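Long-range contact in Plm1 (Streptomyces sp. HK803, PDB 4HXY), which probably reduces the beta-keto group of a polyketide intermediate with NADPH, as the ketoreductase of the first module of phoslactomycin biosynthesis: residues 4-16 against 167-179. Numbering follows the deposited sequence.
Sequences RTGWFSETWRQLG and QLWARRLVTTPAP
Glu10 and Arg171 meet diagonally, one pair along the ladder of the antiparallel strands 6-14 and 167-175, and they illustrate how one carboxylate can join an arginine and an indole N-H. In this salt bridge Glu10 OE1 takes the NE-H of Arg171 on its anti lone pair, at 2.7 Å and almost in the guanidinium plane, while the carboxylate plane stands 87° to the guanidinium. Trp12 NE1 donates a hydrogen bond to Glu10 OE2 from above the carboxylate plane, at 3.0 Å. A water further links Glu10 OE1 to Arg171 NH2, and Gln160 and the backbone of Ile326 receive NH1, near which lies the like charge of Arg115.

With CG opposite the backbone N (chi1 -167°), the Arg171 chain runs across one face of the Trp12 indole, its CB 3.8 Å from the centroid of the six-membered ring in a CH-pi contact. Two residues along, the roles are exchanged between the strands: Gln14 CB sits 3.6 Å from the centroid of the six-membered ring of Trp169, almost on its normal. Gln14 NE2 donates a hydrogen bond, bent at 133°, to a lone pair of Gln167 OE1, the two amide planes perpendicular.

Farther along, Ala178 CB lies over the five-membered ring of Trp7 and Pro179 CD lies 3.5 Å from the centroid of its six-membered ring, both on the same face. Helix 388-400 also touches Trp7, through Ala394 and Gln397.

Strand 167-175 continues through 160-164 into the sheet reaching strand 28-32, and 6-14 through 408-412 into the NADPH-binding Rossmann sheet, consistent with the two-subdomain build of modular ketoreductases. The arginine and indole N-H probably favour the ionised carboxylate of Glu10, which with the NH1 acceptors probably offsets the nearby Arg115.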
loop_
_atom_site.group_PDB
_atom_site.type_symbol
_atom_site.label_atom_id
_atom_site.label_comp_id
_atom_site.label_asym_id
_atom_site.label_seq_id
_atom_site.Cartn_x
_atom_site.Cartn_y
_atom_site.Cartn_z
ATOM N N ARG A 4 11.920 13.967 -15.717
ATOM C CA ARG A 4 10.618 14.617 -15.397
ATOM C C ARG A 4 9.860 13.727 -14.400
ATOM O O ARG A 4 9.905 12.492 -14.477
ATOM C CB ARG A 4 9.818 14.877 -16.685
ATOM N N THR A 5 9.232 14.344 -13.403
ATOM C CA THR A 5 8.624 13.560 -12.343
ATOM C C THR A 5 7.291 13.046 -12.816
ATOM O O THR A 5 6.420 13.837 -13.185
ATOM C CB THR A 5 8.440 14.380 -11.055
ATOM O OG1 THR A 5 9.721 14.872 -10.627
ATOM C CG2 THR A 5 7.832 13.509 -9.940
ATOM N N GLY A 6 7.117 11.727 -12.789
ATOM C CA GLY A 6 5.846 11.127 -13.177
ATOM C C GLY A 6 4.850 11.136 -12.030
ATOM O O GLY A 6 5.206 10.788 -10.887
ATOM N N TRP A 7 3.616 11.536 -12.344
ATOM C CA TRP A 7 2.488 11.526 -11.409
ATOM C C TRP A 7 1.439 10.589 -11.960
ATOM O O TRP A 7 1.044 10.689 -13.133
ATOM C CB TRP A 7 1.890 12.908 -11.223
ATOM C CG TRP A 7 2.720 13.788 -10.383
ATOM C CD1 TRP A 7 3.896 14.388 -10.732
ATOM C CD2 TRP A 7 2.442 14.203 -9.043
ATOM N NE1 TRP A 7 4.370 15.153 -9.678
ATOM C CE2 TRP A 7 3.499 15.047 -8.635
ATOM C CE3 TRP A 7 1.410 13.950 -8.155
ATOM C CZ2 TRP A 7 3.527 15.641 -7.373
ATOM C CZ3 TRP A 7 1.457 14.515 -6.890
ATOM C CH2 TRP A 7 2.508 15.351 -6.519
ATOM N N PHE A 8 1.013 9.647 -11.125
ATOM C CA PHE A 8 0.040 8.658 -11.536
ATOM C C PHE A 8 -0.999 8.446 -10.450
ATOM O O PHE A 8 -0.828 8.884 -9.306
ATOM C CB PHE A 8 0.726 7.313 -11.878
ATOM C CG PHE A 8 1.987 7.464 -12.671
ATOM C CD1 PHE A 8 3.209 7.590 -12.039
ATOM C CD2 PHE A 8 1.941 7.489 -14.048
ATOM C CE1 PHE A 8 4.381 7.721 -12.774
ATOM C CE2 PHE A 8 3.099 7.630 -14.802
ATOM C CZ PHE A 8 4.328 7.747 -14.161
ATOM N N SER A 9 -2.096 7.799 -10.842
ATOM C CA SER A 9 -3.170 7.447 -9.927
ATOM C C SER A 9 -3.829 6.143 -10.360
ATOM O O SER A 9 -3.913 5.859 -11.536
ATOM C CB SER A 9 -4.231 8.538 -9.918
ATOM O OG SER A 9 -5.180 8.301 -8.891
ATOM N N GLU A 10 -4.336 5.402 -9.389
ATOM C CA GLU A 10 -5.296 4.348 -9.635
ATOM C C GLU A 10 -6.574 4.929 -10.237
ATOM O O GLU A 10 -7.030 6.019 -9.851
ATOM C CB GLU A 10 -5.634 3.649 -8.314
ATOM C CG GLU A 10 -6.586 2.496 -8.451
ATOM C CD GLU A 10 -7.155 2.036 -7.117
ATOM O OE1 GLU A 10 -6.715 0.988 -6.624
ATOM O OE2 GLU A 10 -8.046 2.725 -6.566
ATOM N N THR A 11 -7.159 4.219 -11.196
ATOM C CA THR A 11 -8.500 4.520 -11.667
ATOM C C THR A 11 -9.177 3.194 -12.044
ATOM O O THR A 11 -8.557 2.134 -11.964
ATOM C CB THR A 11 -8.484 5.531 -12.846
ATOM O OG1 THR A 11 -9.818 5.984 -13.103
ATOM C CG2 THR A 11 -7.908 4.883 -14.106
ATOM N N TRP A 12 -10.453 3.242 -12.410
ATOM C CA TRP A 12 -11.239 2.043 -12.668
ATOM C C TRP A 12 -12.025 2.218 -13.951
ATOM O O TRP A 12 -12.555 3.313 -14.221
ATOM C CB TRP A 12 -12.174 1.723 -11.497
ATOM C CG TRP A 12 -11.418 1.380 -10.263
ATOM C CD1 TRP A 12 -10.836 2.264 -9.380
ATOM C CD2 TRP A 12 -11.108 0.072 -9.771
ATOM N NE1 TRP A 12 -10.188 1.582 -8.387
ATOM C CE2 TRP A 12 -10.338 0.239 -8.598
ATOM C CE3 TRP A 12 -11.407 -1.219 -10.200
ATOM C CZ2 TRP A 12 -9.873 -0.843 -7.851
ATOM C CZ3 TRP A 12 -10.960 -2.298 -9.442
ATOM C CH2 TRP A 12 -10.194 -2.094 -8.282
ATOM N N ARG A 13 -12.027 1.160 -14.754
ATOM C CA ARG A 13 -12.736 1.102 -16.033
ATOM C C ARG A 13 -13.934 0.200 -15.872
ATOM O O ARG A 13 -13.796 -0.973 -15.491
ATOM C CB ARG A 13 -11.810 0.542 -17.107
ATOM C CG ARG A 13 -12.468 0.034 -18.389
ATOM C CD ARG A 13 -13.104 1.148 -19.187
ATOM N NE ARG A 13 -13.797 0.636 -20.370
ATOM C CZ ARG A 13 -14.496 1.399 -21.206
ATOM N NH1 ARG A 13 -14.567 2.707 -20.998
ATOM N NH2 ARG A 13 -15.111 0.855 -22.260
ATOM N N GLN A 14 -15.113 0.722 -16.192
ATOM C CA GLN A 14 -16.311 -0.098 -16.149
ATOM C C GLN A 14 -16.307 -1.021 -17.364
ATOM O O GLN A 14 -16.203 -0.545 -18.504
ATOM C CB GLN A 14 -17.555 0.793 -16.133
ATOM C CG GLN A 14 -18.806 0.038 -15.725
ATOM C CD GLN A 14 -20.056 0.893 -15.767
ATOM O OE1 GLN A 14 -19.985 2.115 -15.877
ATOM N NE2 GLN A 14 -21.213 0.246 -15.681
ATOM N N LEU A 15 -16.403 -2.333 -17.137
ATOM C CA LEU A 15 -16.392 -3.311 -18.229
ATOM C C LEU A 15 -17.803 -3.444 -18.780
ATOM O O LEU A 15 -18.754 -3.292 -18.043
ATOM C CB LEU A 15 -15.854 -4.665 -17.761
ATOM C CG LEU A 15 -14.422 -4.610 -17.204
ATOM C CD1 LEU A 15 -13.931 -5.971 -16.764
ATOM C CD2 LEU A 15 -13.464 -4.016 -18.223
ATOM N N GLY A 16 -17.928 -3.708 -20.076
ATOM C CA GLY A 16 -19.246 -3.705 -20.745
ATOM C C GLY A 16 -20.185 -4.826 -20.339
ATOM O O GLY A 16 -21.405 -4.603 -20.178
ATOM N N GLN A 167 -22.177 -4.329 -11.494
ATOM C CA GLN A 167 -21.310 -4.102 -12.645
ATOM C C GLN A 167 -19.874 -4.418 -12.268
ATOM O O GLN A 167 -19.487 -4.217 -11.122
ATOM C CB GLN A 167 -21.383 -2.643 -13.083
ATOM C CG GLN A 167 -22.765 -2.200 -13.520
ATOM C CD GLN A 167 -23.062 -2.668 -14.917
ATOM O OE1 GLN A 167 -22.572 -2.085 -15.889
ATOM N NE2 GLN A 167 -23.837 -3.742 -15.033
ATOM N N LEU A 168 -19.103 -4.865 -13.252
ATOM C CA LEU A 168 -17.668 -5.143 -13.086
ATOM C C LEU A 168 -16.814 -3.955 -13.478
ATOM O O LEU A 168 -16.990 -3.377 -14.562
ATOM C CB LEU A 168 -17.224 -6.323 -13.955
ATOM C CG LEU A 168 -17.065 -7.724 -13.372
ATOM C CD1 LEU A 168 -16.272 -8.548 -14.384
ATOM C CD2 LEU A 168 -16.382 -7.769 -12.009
ATOM N N TRP A 169 -15.847 -3.643 -12.622
ATOM C CA TRP A 169 -14.892 -2.565 -12.850
ATOM C C TRP A 169 -13.491 -3.155 -12.772
ATOM O O TRP A 169 -13.245 -4.027 -11.946
ATOM C CB TRP A 169 -15.022 -1.481 -11.789
ATOM C CG TRP A 169 -16.311 -0.717 -11.836
ATOM C CD1 TRP A 169 -17.533 -1.143 -11.430
ATOM C CD2 TRP A 169 -16.489 0.622 -12.317
ATOM N NE1 TRP A 169 -18.474 -0.162 -11.643
ATOM C CE2 TRP A 169 -17.854 0.939 -12.167
ATOM C CE3 TRP A 169 -15.629 1.581 -12.861
ATOM C CZ2 TRP A 169 -18.383 2.169 -12.561
ATOM C CZ3 TRP A 169 -16.137 2.810 -13.209
ATOM C CH2 TRP A 169 -17.513 3.090 -13.076
ATOM N N ALA A 170 -12.599 -2.688 -13.641
ATOM C CA ALA A 170 -11.216 -3.184 -13.705
ATOM C C ALA A 170 -10.227 -2.090 -13.369
ATOM O O ALA A 170 -10.361 -0.944 -13.838
ATOM C CB ALA A 170 -10.916 -3.766 -15.096
ATOM N N ARG A 171 -9.221 -2.463 -12.580
ATOM C CA ARG A 171 -8.219 -1.507 -12.052
ATOM C C ARG A 171 -7.201 -1.119 -13.113
ATOM O O ARG A 171 -6.741 -1.972 -13.885
ATOM C CB ARG A 171 -7.493 -2.129 -10.873
ATOM C CG ARG A 171 -6.683 -1.155 -10.058
ATOM C CD ARG A 171 -6.236 -1.767 -8.759
ATOM N NE ARG A 171 -5.308 -0.892 -8.035
ATOM C CZ ARG A 171 -3.984 -0.962 -8.088
ATOM N NH1 ARG A 171 -3.368 -1.868 -8.850
ATOM N NH2 ARG A 171 -3.275 -0.085 -7.388
ATOM N N ARG A 172 -6.872 0.168 -13.137
ATOM C CA ARG A 172 -5.888 0.719 -14.062
ATOM C C ARG A 172 -4.983 1.706 -13.356
ATOM O O ARG A 172 -5.374 2.296 -12.327
ATOM C CB ARG A 172 -6.594 1.467 -15.171
ATOM C CG ARG A 172 -7.561 0.627 -15.992
ATOM C CD ARG A 172 -6.828 -0.349 -16.854
ATOM N NE ARG A 172 -7.757 -1.099 -17.707
ATOM C CZ ARG A 172 -8.123 -2.370 -17.545
ATOM N NH1 ARG A 172 -7.659 -3.097 -16.537
ATOM N NH2 ARG A 172 -8.958 -2.939 -18.426
ATOM N N LEU A 173 -3.779 1.881 -13.889
ATOM C CA LEU A 173 -2.839 2.895 -13.413
ATOM C C LEU A 173 -2.642 3.862 -14.552
ATOM O O LEU A 173 -2.307 3.434 -15.659
ATOM C CB LEU A 173 -1.506 2.252 -12.992
ATOM C CG LEU A 173 -0.375 3.028 -12.301
ATOM C CD1 LEU A 173 0.458 3.789 -13.326
ATOM C CD2 LEU A 173 -0.921 3.943 -11.156
ATOM N N VAL A 174 -2.951 5.131 -14.315
ATOM C CA VAL A 174 -2.865 6.171 -15.352
ATOM C C VAL A 174 -2.116 7.408 -14.859
ATOM O O VAL A 174 -1.969 7.631 -13.662
ATOM C CB VAL A 174 -4.249 6.596 -15.827
ATOM C CG1 VAL A 174 -4.938 5.425 -16.560
ATOM C CG2 VAL A 174 -5.095 7.143 -14.664
ATOM N N THR A 175 -1.654 8.231 -15.797
ATOM C CA THR A 175 -1.117 9.530 -15.443
ATOM C C THR A 175 -2.192 10.442 -14.840
ATOM O O THR A 175 -3.389 10.313 -15.121
ATOM C CB THR A 175 -0.482 10.258 -16.650
ATOM O OG1 THR A 175 -1.483 10.520 -17.634
ATOM C CG2 THR A 175 0.662 9.412 -17.235
ATOM N N THR A 176 -1.756 11.321 -13.939
ATOM C CA THR A 176 -2.574 12.456 -13.487
ATOM C C THR A 176 -1.781 13.738 -13.623
ATOM O O THR A 176 -0.554 13.714 -13.752
ATOM C CB THR A 176 -2.968 12.414 -11.997
ATOM O OG1 THR A 176 -1.783 12.329 -11.179
ATOM C CG2 THR A 176 -3.919 11.307 -11.708
ATOM N N PRO A 177 -2.484 14.875 -13.565
ATOM C CA PRO A 177 -1.738 16.125 -13.496
ATOM C C PRO A 177 -1.000 16.259 -12.168
ATOM O O PRO A 177 -1.481 15.785 -11.137
ATOM C CB PRO A 177 -2.824 17.199 -13.601
ATOM C CG PRO A 177 -3.967 16.546 -14.254
ATOM C CD PRO A 177 -3.915 15.097 -13.850
ATOM N N ALA A 178 0.143 16.914 -12.199
ATOM C CA ALA A 178 0.881 17.267 -10.953
ATOM C C ALA A 178 0.289 18.544 -10.366
ATOM O O ALA A 178 0.103 19.529 -11.082
ATOM C CB ALA A 178 2.348 17.448 -11.238
ATOM N N PRO A 179 -0.017 18.539 -9.056
ATOM C CA PRO A 179 -0.531 19.714 -8.386
ATOM C C PRO A 179 0.413 20.921 -8.527
ATOM O O PRO A 179 1.616 20.772 -8.514
ATOM C CB PRO A 179 -0.616 19.263 -6.913
ATOM C CG PRO A 179 -0.759 17.796 -6.999
ATOM C CD PRO A 179 0.107 17.399 -8.127
HETATM O O HOH W 1 -1.484 11.525 -8.872
HETATM O O HOH W 2 -4.055 1.405 -5.054
HETATM O O HOH W 3 -20.212 -4.702 -15.951
#